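Local coordinates for protein putative phosphatase (Bacteroides thetaiotaomicron, PDB 3KYA) that is a putative phosphatase that binds zinc ions and joins an IPT/TIG domain to what is probably a beta-propeller, at residues A369-K381 / Y391-R404. Sequence-based numbering, arbitrary orientation.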
ATOM      1  N   ALA A 369     -15.032  -2.367  -0.789  1.00 15.35           N
ATOM      2  CA  ALA A 369     -14.435  -3.612  -0.312  1.00 15.05           C
ATOM      3  C   ALA A 369     -15.572  -4.619  -0.121  1.00 15.00           C
ATOM      4  O   ALA A 369     -16.748  -4.238   0.056  1.00 14.58           O
ATOM      5  CB  ALA A 369     -13.651  -3.400   1.011  1.00 15.02           C
ATOM      6  N   ARG A 370     -15.233  -5.899  -0.192  1.00 14.71           N
ATOM      7  CA  ARG A 370     -16.188  -6.958   0.032  1.00 14.65           C
ATOM      8  C   ARG A 370     -15.610  -7.977   1.009  1.00 14.41           C
ATOM      9  O   ARG A 370     -14.425  -8.294   0.951  1.00 14.46           O
ATOM     10  CB  ARG A 370     -16.562  -7.625  -1.294  1.00 15.09           C
ATOM     11  CG  ARG A 370     -17.324  -6.697  -2.245  1.00 14.89           C
ATOM     12  CD  ARG A 370     -18.746  -6.431  -1.757  1.00 16.62           C
ATOM     13  NE  ARG A 370     -19.494  -5.541  -2.657  1.00 17.19           N
ATOM     14  CZ  ARG A 370     -19.520  -4.208  -2.583  1.00 18.52           C
ATOM     15  NH1 ARG A 370     -18.837  -3.545  -1.660  1.00 18.39           N
ATOM     16  NH2 ARG A 370     -20.246  -3.524  -3.454  1.00 19.49           N
HETATM   17  N   MSE A 371     -16.472  -8.462   1.897  1.00 14.02           N
HETATM   18  CA  MSE A 371     -16.123  -9.457   2.903  1.00 13.86           C
HETATM   19  C   MSE A 371     -17.316 -10.414   3.060  1.00 13.79           C
HETATM   20  O   MSE A 371     -18.366 -10.222   2.441  1.00 13.62           O
HETATM   21  CB  MSE A 371     -15.751  -8.766   4.211  1.00 14.37           C
HETATM   22  CG  MSE A 371     -16.839  -7.837   4.743  1.00 14.40           C
HETATM   23 SE   MSE A 371     -16.257  -6.641   6.169  0.75 15.06          SE
HETATM   24  CE  MSE A 371     -15.029  -5.462   5.257  1.00 17.09           C
ATOM     25  N   ASN A 372     -17.166 -11.457   3.871  1.00 13.40           N
ATOM     26  CA  ASN A 372     -18.212 -12.452   3.987  1.00 13.46           C
ATOM     27  C   ASN A 372     -18.218 -13.060   5.395  1.00 13.66           C
ATOM     28  O   ASN A 372     -17.412 -13.937   5.704  1.00 13.60           O
ATOM     29  CB  ASN A 372     -18.006 -13.510   2.902  1.00 13.37           C
ATOM     30  CG  ASN A 372     -19.200 -14.407   2.720  1.00 13.12           C
ATOM     31  OD1 ASN A 372     -20.099 -14.442   3.557  1.00 13.91           O
ATOM     32  ND2 ASN A 372     -19.222 -15.146   1.614  1.00 14.89           N
ATOM     33  N   ASN A 373     -19.169 -12.592   6.206  1.00 13.74           N
ATOM     34  CA  ASN A 373     -19.299 -12.999   7.617  0.50 13.56           C
ATOM     35  C   ASN A 373     -18.084 -12.536   8.424  1.00 13.76           C
ATOM     36  O   ASN A 373     -17.301 -13.370   8.921  1.00 13.52           O
ATOM     37  CB  ASN A 373     -19.517 -14.519   7.818  0.50 13.41           C
ATOM     38  CG  ASN A 373     -20.934 -14.974   7.518  0.50 13.10           C
ATOM     39  OD1 ASN A 373     -21.679 -15.345   8.428  0.50 11.84           O
ATOM     40  ND2 ASN A 373     -21.306 -14.962   6.253  0.50 11.80           N
ATOM     41  N   PRO A 374     -17.893 -11.208   8.553  1.00 13.82           N
ATOM     42  CA  PRO A 374     -16.774 -10.690   9.343  1.00 14.38           C
ATOM     43  C   PRO A 374     -17.008 -10.965  10.830  1.00 14.38           C
ATOM     44  O   PRO A 374     -18.096 -10.659  11.355  1.00 14.62           O
ATOM     45  CB  PRO A 374     -16.803  -9.187   9.069  1.00 13.81           C
ATOM     46  CG  PRO A 374     -18.236  -8.894   8.730  1.00 14.61           C
ATOM     47  CD  PRO A 374     -18.747 -10.120   8.029  1.00 14.28           C
ATOM     48  N   CYS A 375     -16.013 -11.558  11.483  1.00 14.58           N
ATOM     49  CA  CYS A 375     -16.123 -11.919  12.897  1.00 14.42           C
ATOM     50  C   CYS A 375     -15.150 -11.100  13.767  1.00 14.25           C
ATOM     51  O   CYS A 375     -15.031  -9.888  13.564  1.00 14.38           O
ATOM     52  CB  CYS A 375     -16.013 -13.448  13.059  1.00 14.50           C
ATOM     53  SG  CYS A 375     -17.430 -14.356  12.305  1.00 15.34           S
ATOM     54  N   GLN A 376     -14.430 -11.731  14.691  1.00 12.97           N
ATOM     55  CA  GLN A 376     -13.675 -10.975  15.682  1.00 13.21           C
ATOM     56  C   GLN A 376     -12.569 -10.115  15.092  1.00 12.63           C
ATOM     57  O   GLN A 376     -11.873 -10.532  14.174  1.00 13.38           O
ATOM     58  CB  GLN A 376     -13.087 -11.907  16.749  1.00 13.23           C
ATOM     59  CG  GLN A 376     -12.635 -11.168  18.015  1.00 12.85           C
ATOM     60  CD  GLN A 376     -12.402 -12.104  19.187  1.00 14.12           C
ATOM     61  OE1 GLN A 376     -12.223 -13.305  18.999  1.00 12.80           O
ATOM     62  NE2 GLN A 376     -12.406 -11.552  20.408  1.00 13.33           N
ATOM     63  N   GLY A 377     -12.404  -8.928  15.667  1.00 12.73           N
ATOM     64  CA  GLY A 377     -11.401  -7.977  15.236  1.00 12.87           C
ATOM     65  C   GLY A 377     -10.609  -7.410  16.394  1.00 12.81           C
ATOM     66  O   GLY A 377     -11.093  -7.366  17.520  1.00 13.19           O
ATOM     67  N   VAL A 378      -9.398  -6.953  16.095  1.00 13.04           N
ATOM     68  CA  VAL A 378      -8.510  -6.372  17.085  1.00 13.97           C
ATOM     69  C   VAL A 378      -7.731  -5.195  16.514  1.00 13.48           C
ATOM     70  O   VAL A 378      -7.462  -5.139  15.317  1.00 13.32           O
ATOM     71  CB  VAL A 378      -7.505  -7.432  17.607  1.00 14.16           C
ATOM     72  CG1 VAL A 378      -8.257  -8.553  18.294  1.00 17.09           C
ATOM     73  CG2 VAL A 378      -6.638  -7.976  16.467  1.00 15.97           C
ATOM     74  N   PHE A 379      -7.403  -4.234  17.372  1.00 13.38           N
ATOM     75  CA  PHE A 379      -6.564  -3.106  16.972  1.00 13.81           C
ATOM     76  C   PHE A 379      -5.099  -3.416  17.277  1.00 14.49           C
ATOM     77  O   PHE A 379      -4.779  -3.934  18.343  1.00 14.17           O
ATOM     78  CB  PHE A 379      -7.011  -1.815  17.649  1.00 13.94           C
ATOM     79  CG  PHE A 379      -8.329  -1.324  17.166  1.00 14.12           C
ATOM     80  CD1 PHE A 379      -8.408  -0.514  16.038  1.00 13.71           C
ATOM     81  CD2 PHE A 379      -9.497  -1.666  17.820  1.00 13.78           C
ATOM     82  CE1 PHE A 379      -9.622  -0.059  15.567  1.00 14.81           C
ATOM     83  CE2 PHE A 379     -10.724  -1.202  17.351  1.00 13.85           C
ATOM     84  CZ  PHE A 379     -10.781  -0.400  16.218  1.00 14.84           C
ATOM     85  N   VAL A 380      -4.222  -3.102  16.332  1.00 15.15           N
ATOM     86  CA  VAL A 380      -2.797  -3.403  16.450  1.00 15.61           C
ATOM     87  C   VAL A 380      -1.948  -2.198  16.100  1.00 17.11           C
ATOM     88  O   VAL A 380      -2.116  -1.583  15.056  1.00 16.83           O
ATOM     89  CB  VAL A 380      -2.412  -4.575  15.524  1.00 15.84           C
ATOM     90  CG1 VAL A 380      -0.890  -4.814  15.515  1.00 14.68           C
ATOM     91  CG2 VAL A 380      -3.191  -5.841  15.918  1.00 14.67           C
ATOM     92  N   LYS A 381      -1.009  -1.880  16.980  1.00 18.80           N
ATOM     93  CA  LYS A 381      -0.135  -0.748  16.776  1.00 20.19           C
ATOM     94  C   LYS A 381       0.760  -0.954  15.555  1.00 20.51           C
ATOM     95  O   LYS A 381       1.300  -2.038  15.336  1.00 20.54           O
ATOM     96  CB  LYS A 381       0.696  -0.472  18.035  1.00 20.77           C
ATOM     97  CG  LYS A 381       1.663   0.700  17.888  1.00 23.54           C
ATOM     98  CD  LYS A 381       2.107   1.287  19.241  1.00 26.91           C
ATOM     99  CE  LYS A 381       1.015   2.177  19.857  1.00 27.72           C
ATOM    100  NZ  LYS A 381       1.476   2.871  21.094  1.00 29.43           N
ATOM    101  N   TYR A 391      -2.876   2.950  15.228  1.00 17.96           N
ATOM    102  CA  TYR A 391      -3.315   1.579  15.024  1.00 17.00           C
ATOM    103  C   TYR A 391      -3.985   1.263  13.700  1.00 16.27           C
ATOM    104  O   TYR A 391      -4.611   2.118  13.072  1.00 16.81           O
ATOM    105  CB  TYR A 391      -4.340   1.208  16.108  1.00 16.75           C
ATOM    106  CG  TYR A 391      -3.826   1.313  17.504  1.00 16.41           C
ATOM    107  CD1 TYR A 391      -3.876   2.515  18.188  1.00 16.46           C
ATOM    108  CD2 TYR A 391      -3.302   0.199  18.162  1.00 17.04           C
ATOM    109  CE1 TYR A 391      -3.394   2.626  19.479  1.00 16.85           C
ATOM    110  CE2 TYR A 391      -2.812   0.303  19.453  1.00 18.09           C
ATOM    111  CZ  TYR A 391      -2.868   1.523  20.104  1.00 18.69           C
ATOM    112  OH  TYR A 391      -2.395   1.652  21.382  1.00 19.86           O
ATOM    113  N   ASP A 392      -3.835  -0.005  13.314  1.00 15.35           N
ATOM    114  CA  ASP A 392      -4.583  -0.622  12.229  1.00 14.63           C
ATOM    115  C   ASP A 392      -5.538  -1.606  12.899  1.00 14.11           C
ATOM    116  O   ASP A 392      -5.423  -1.886  14.099  1.00 14.06           O
ATOM    117  CB  ASP A 392      -3.679  -1.355  11.242  1.00 14.53           C
ATOM    118  CG  ASP A 392      -2.873  -0.415  10.390  1.00 14.97           C
ATOM    119  OD1 ASP A 392      -3.485   0.509   9.800  1.00 14.41           O
ATOM    120  OD2 ASP A 392      -1.643  -0.617  10.283  1.00 14.34           O
ATOM    121  N   PHE A 393      -6.473  -2.134  12.117  1.00 13.58           N
ATOM    122  CA  PHE A 393      -7.479  -3.071  12.601  1.00 13.81           C
ATOM    123  C   PHE A 393      -7.397  -4.357  11.769  1.00 13.91           C
ATOM    124  O   PHE A 393      -7.256  -4.297  10.544  1.00 14.62           O
ATOM    125  CB  PHE A 393      -8.844  -2.408  12.470  1.00 13.66           C
ATOM    126  CG  PHE A 393     -10.004  -3.248  12.935  1.00 13.01           C
ATOM    127  CD1 PHE A 393     -10.285  -3.384  14.290  1.00 12.93           C
ATOM    128  CD2 PHE A 393     -10.841  -3.855  12.022  1.00 13.86           C
ATOM    129  CE1 PHE A 393     -11.388  -4.144  14.731  1.00 13.19           C
ATOM    130  CE2 PHE A 393     -11.940  -4.617  12.452  1.00 14.24           C
ATOM    131  CZ  PHE A 393     -12.204  -4.753  13.815  1.00 14.33           C
ATOM    132  N   TYR A 394      -7.438  -5.501  12.441  1.00 13.29           N
ATOM    133  CA  TYR A 394      -7.339  -6.812  11.811  1.00 13.64           C
ATOM    134  C   TYR A 394      -8.551  -7.622  12.230  1.00 13.69           C
ATOM    135  O   TYR A 394      -8.936  -7.561  13.393  1.00 13.83           O
ATOM    136  CB  TYR A 394      -6.075  -7.544  12.258  1.00 14.16           C
ATOM    137  CG  TYR A 394      -4.806  -6.917  11.739  1.00 14.03           C
ATOM    138  CD1 TYR A 394      -4.270  -5.780  12.329  1.00 14.97           C
ATOM    139  CD2 TYR A 394      -4.139  -7.468  10.656  1.00 15.94           C
ATOM    140  CE1 TYR A 394      -3.088  -5.212  11.853  1.00 15.28           C
ATOM    141  CE2 TYR A 394      -2.975  -6.906  10.170  1.00 16.88           C
ATOM    142  CZ  TYR A 394      -2.458  -5.780  10.758  1.00 15.97           C
ATOM    143  OH  TYR A 394      -1.295  -5.239  10.249  1.00 16.61           O
ATOM    144  N   PHE A 395      -9.164  -8.350  11.297  1.00 13.65           N
ATOM    145  CA  PHE A 395     -10.341  -9.163  11.631  1.00 13.48           C
ATOM    146  C   PHE A 395     -10.372 -10.453  10.833  1.00 13.65           C
ATOM    147  O   PHE A 395      -9.799 -10.539   9.741  1.00 14.10           O
ATOM    148  CB  PHE A 395     -11.646  -8.373  11.436  1.00 13.87           C
ATOM    149  CG  PHE A 395     -12.048  -8.165   9.991  1.00 13.52           C
ATOM    150  CD1 PHE A 395     -11.616  -7.049   9.263  1.00 13.60           C
ATOM    151  CD2 PHE A 395     -12.883  -9.080   9.364  1.00 14.24           C
ATOM    152  CE1 PHE A 395     -12.008  -6.870   7.932  1.00 15.51           C
ATOM    153  CE2 PHE A 395     -13.279  -8.901   8.048  1.00 16.19           C
ATOM    154  CZ  PHE A 395     -12.834  -7.786   7.330  1.00 14.57           C
ATOM    155  N   VAL A 396     -11.008 -11.474  11.402  1.00 13.47           N
ATOM    156  CA  VAL A 396     -11.158 -12.743  10.710  1.00 12.90           C
ATOM    157  C   VAL A 396     -12.441 -12.662   9.859  1.00 12.85           C
ATOM    158  O   VAL A 396     -13.513 -12.369  10.376  1.00 12.82           O
ATOM    159  CB  VAL A 396     -11.110 -13.977  11.672  1.00 13.30           C
ATOM    160  CG1 VAL A 396      -9.652 -14.240  12.082  1.00 11.93           C
ATOM    161  CG2 VAL A 396     -12.064 -13.842  12.911  1.00 10.47           C
ATOM    162  N   ASP A 397     -12.270 -12.885   8.555  1.00 12.70           N
ATOM    163  CA  ASP A 397     -13.337 -12.811   7.532  1.00 13.05           C
ATOM    164  C   ASP A 397     -13.719 -14.263   7.321  1.00 12.77           C
ATOM    165  O   ASP A 397     -13.106 -14.971   6.524  1.00 12.75           O
ATOM    166  CB  ASP A 397     -12.765 -12.152   6.294  1.00 13.13           C
ATOM    167  CG  ASP A 397     -13.812 -11.816   5.246  1.00 14.56           C
ATOM    168  OD1 ASP A 397     -15.029 -11.902   5.552  1.00 13.78           O
ATOM    169  OD2 ASP A 397     -13.394 -11.455   4.126  1.00 15.89           O
ATOM    170  N   ARG A 398     -14.750 -14.698   8.036  1.00 12.97           N
ATOM    171  CA  ARG A 398     -15.005 -16.144   8.207  1.00 13.81           C
ATOM    172  C   ARG A 398     -15.116 -16.977   6.949  1.00 13.86           C
ATOM    173  O   ARG A 398     -14.395 -17.967   6.817  1.00 13.60           O
ATOM    174  CB  ARG A 398     -16.215 -16.417   9.135  1.00 13.81           C
ATOM    175  CG  ARG A 398     -16.296 -17.884   9.554  1.00 14.64           C
ATOM    176  CD  ARG A 398     -17.371 -18.194  10.615  1.00 15.82           C
ATOM    177  NE  ARG A 398     -18.710 -17.881  10.129  1.00 17.68           N
ATOM    178  CZ  ARG A 398     -19.488 -18.687   9.410  1.00 19.19           C
ATOM    179  NH1 ARG A 398     -19.095 -19.903   9.043  1.00 20.09           N
ATOM    180  NH2 ARG A 398     -20.693 -18.257   9.043  1.00 21.93           N
ATOM    181  N   LEU A 399     -15.995 -16.581   6.027  1.00 13.87           N
ATOM    182  CA  LEU A 399     -16.235 -17.383   4.833  1.00 14.06           C
ATOM    183  C   LEU A 399     -15.231 -17.123   3.713  1.00 14.05           C
ATOM    184  O   LEU A 399     -15.330 -17.720   2.642  1.00 13.56           O
ATOM    185  CB  LEU A 399     -17.694 -17.231   4.361  1.00 14.01           C
ATOM    186  CG  LEU A 399     -18.721 -17.910   5.281  1.00 15.37           C
ATOM    187  CD1 LEU A 399     -20.159 -17.672   4.802  1.00 15.86           C
ATOM    188  CD2 LEU A 399     -18.447 -19.423   5.426  1.00 16.04           C
ATOM    189  N   ASN A 400     -14.276 -16.234   3.966  1.00 13.44           N
ATOM    190  CA  ASN A 400     -13.162 -16.018   3.037  1.00 13.65           C
ATOM    191  C   ASN A 400     -11.854 -16.626   3.569  1.00 13.43           C
ATOM    192  O   ASN A 400     -10.806 -16.447   2.965  1.00 13.59           O
ATOM    193  CB  ASN A 400     -12.994 -14.539   2.709  1.00 13.16           C
ATOM    194  CG  ASN A 400     -14.128 -14.008   1.861  1.00 13.91           C
ATOM    195  OD1 ASN A 400     -14.666 -14.728   1.015  1.00 14.43           O
ATOM    196  ND2 ASN A 400     -14.508 -12.750   2.086  1.00 12.60           N
ATOM    197  N   PHE A 401     -11.926 -17.326   4.700  1.00 13.57           N
ATOM    198  CA  PHE A 401     -10.801 -18.101   5.228  1.00 13.78           C
ATOM    199  C   PHE A 401      -9.494 -17.316   5.395  1.00 13.60           C
ATOM    200  O   PHE A 401      -8.406 -17.822   5.078  1.00 13.51           O
ATOM    201  CB  PHE A 401     -10.549 -19.301   4.302  1.00 13.95           C
ATOM    202  CG  PHE A 401     -11.821 -19.915   3.718  1.00 14.59           C
ATOM    203  CD1 PHE A 401     -12.786 -20.486   4.540  1.00 14.80           C
ATOM    204  CD2 PHE A 401     -12.017 -19.943   2.345  1.00 15.53           C
ATOM    205  CE1 PHE A 401     -13.940 -21.055   4.001  1.00 15.38           C
ATOM    206  CE2 PHE A 401     -13.167 -20.508   1.784  1.00 15.65           C
ATOM    207  CZ  PHE A 401     -14.132 -21.076   2.610  1.00 15.63           C
ATOM    208  N   CYS A 402      -9.589 -16.095   5.905  1.00 13.97           N
ATOM    209  CA  CYS A 402      -8.403 -15.262   6.067  1.00 13.88           C
ATOM    210  C   CYS A 402      -8.547 -14.171   7.130  1.00 13.40           C
ATOM    211  O   CYS A 402      -9.638 -13.906   7.639  1.00 12.66           O
ATOM    212  CB  CYS A 402      -8.062 -14.625   4.718  1.00 14.09           C
ATOM    213  SG  CYS A 402      -9.340 -13.501   4.083  1.00 14.10           S
ATOM    214  N   VAL A 403      -7.407 -13.580   7.466  1.00 13.09           N
ATOM    215  CA  VAL A 403      -7.331 -12.413   8.326  1.00 12.98           C
ATOM    216  C   VAL A 403      -7.173 -11.214   7.379  1.00 12.84           C
ATOM    217  O   VAL A 403      -6.285 -11.225   6.506  1.00 13.70           O
ATOM    218  CB  VAL A 403      -6.123 -12.467   9.281  1.00 13.44           C
ATOM    219  CG1 VAL A 403      -6.044 -11.191  10.120  1.00 13.55           C
ATOM    220  CG2 VAL A 403      -6.182 -13.718  10.198  1.00 12.83           C
ATOM    221  N   ARG A 404      -8.047 -10.218   7.507  1.00 12.65           N
ATOM    222  CA  ARG A 404      -7.980  -8.980   6.704  1.00 13.18           C
ATOM    223  C   ARG A 404      -7.476  -7.832   7.590  1.00 13.11           C
ATOM    224  O   ARG A 404      -7.578  -7.892   8.830  1.00 13.39           O
ATOM    225  CB  ARG A 404      -9.352  -8.572   6.138  1.00 13.14           C
ATOM    226  CG  ARG A 404     -10.196  -9.633   5.451  1.00 14.89           C
ATOM    227  CD  ARG A 404      -9.828  -9.958   4.010  1.00 15.17           C
ATOM    228  NE  ARG A 404     -10.068  -8.889   3.032  1.00 13.03           N
ATOM    229  CZ  ARG A 404     -11.239  -8.613   2.444  1.00 13.63           C
ATOM    230  NH1 ARG A 404     -12.346  -9.280   2.757  1.00 12.75           N
ATOM    231  NH2 ARG A 404     -11.312  -7.622   1.544  1.00 13.74           N
TER
HETATM  232  O   HOH W   1     -17.011 -14.635  -0.398  1.00 19.08           O
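The backbone N-H of N372 meets D397 OD1 on its syn lone pair, at the open end of the hairpin, in a nearly straight bond of 2.8 Å. From opposite faces of the carboxylate plane, N400 ND2 and R404 NH1 converge on OD2, the latter as a salt bridge. The same R404 guanidinium grips R370 O end-on, in its own plane, with NH1 at 2.9 Å and NH2 at 3.2 Å, while D363 pairs with NH2. Beside this polar knot, the SE of M371 (a selenomethionine) sits 3.8 Å from F395 CZ in an oblique Met-aromatic contact.

Farther along, G377 lets F393 lie against the backbone, CZ 3.6 Å from G377 CA. With CG anti to the backbone N (chi1 -180°), the F393 ring sets CD1 over the centre of the F379 face, an edge-to-face pair with planes at 53°.

The solvent side is looser: there a water bridges N372 ND2 and N400 OD1, although L399 N still bonds to N372 O, and exposed K381 rests CE near Y391 OH. Strands 374-381 and 391-397, antiparallel with a beta bulge between P374 and G377, begin a four-stranded meander consistent with a beta-propeller blade.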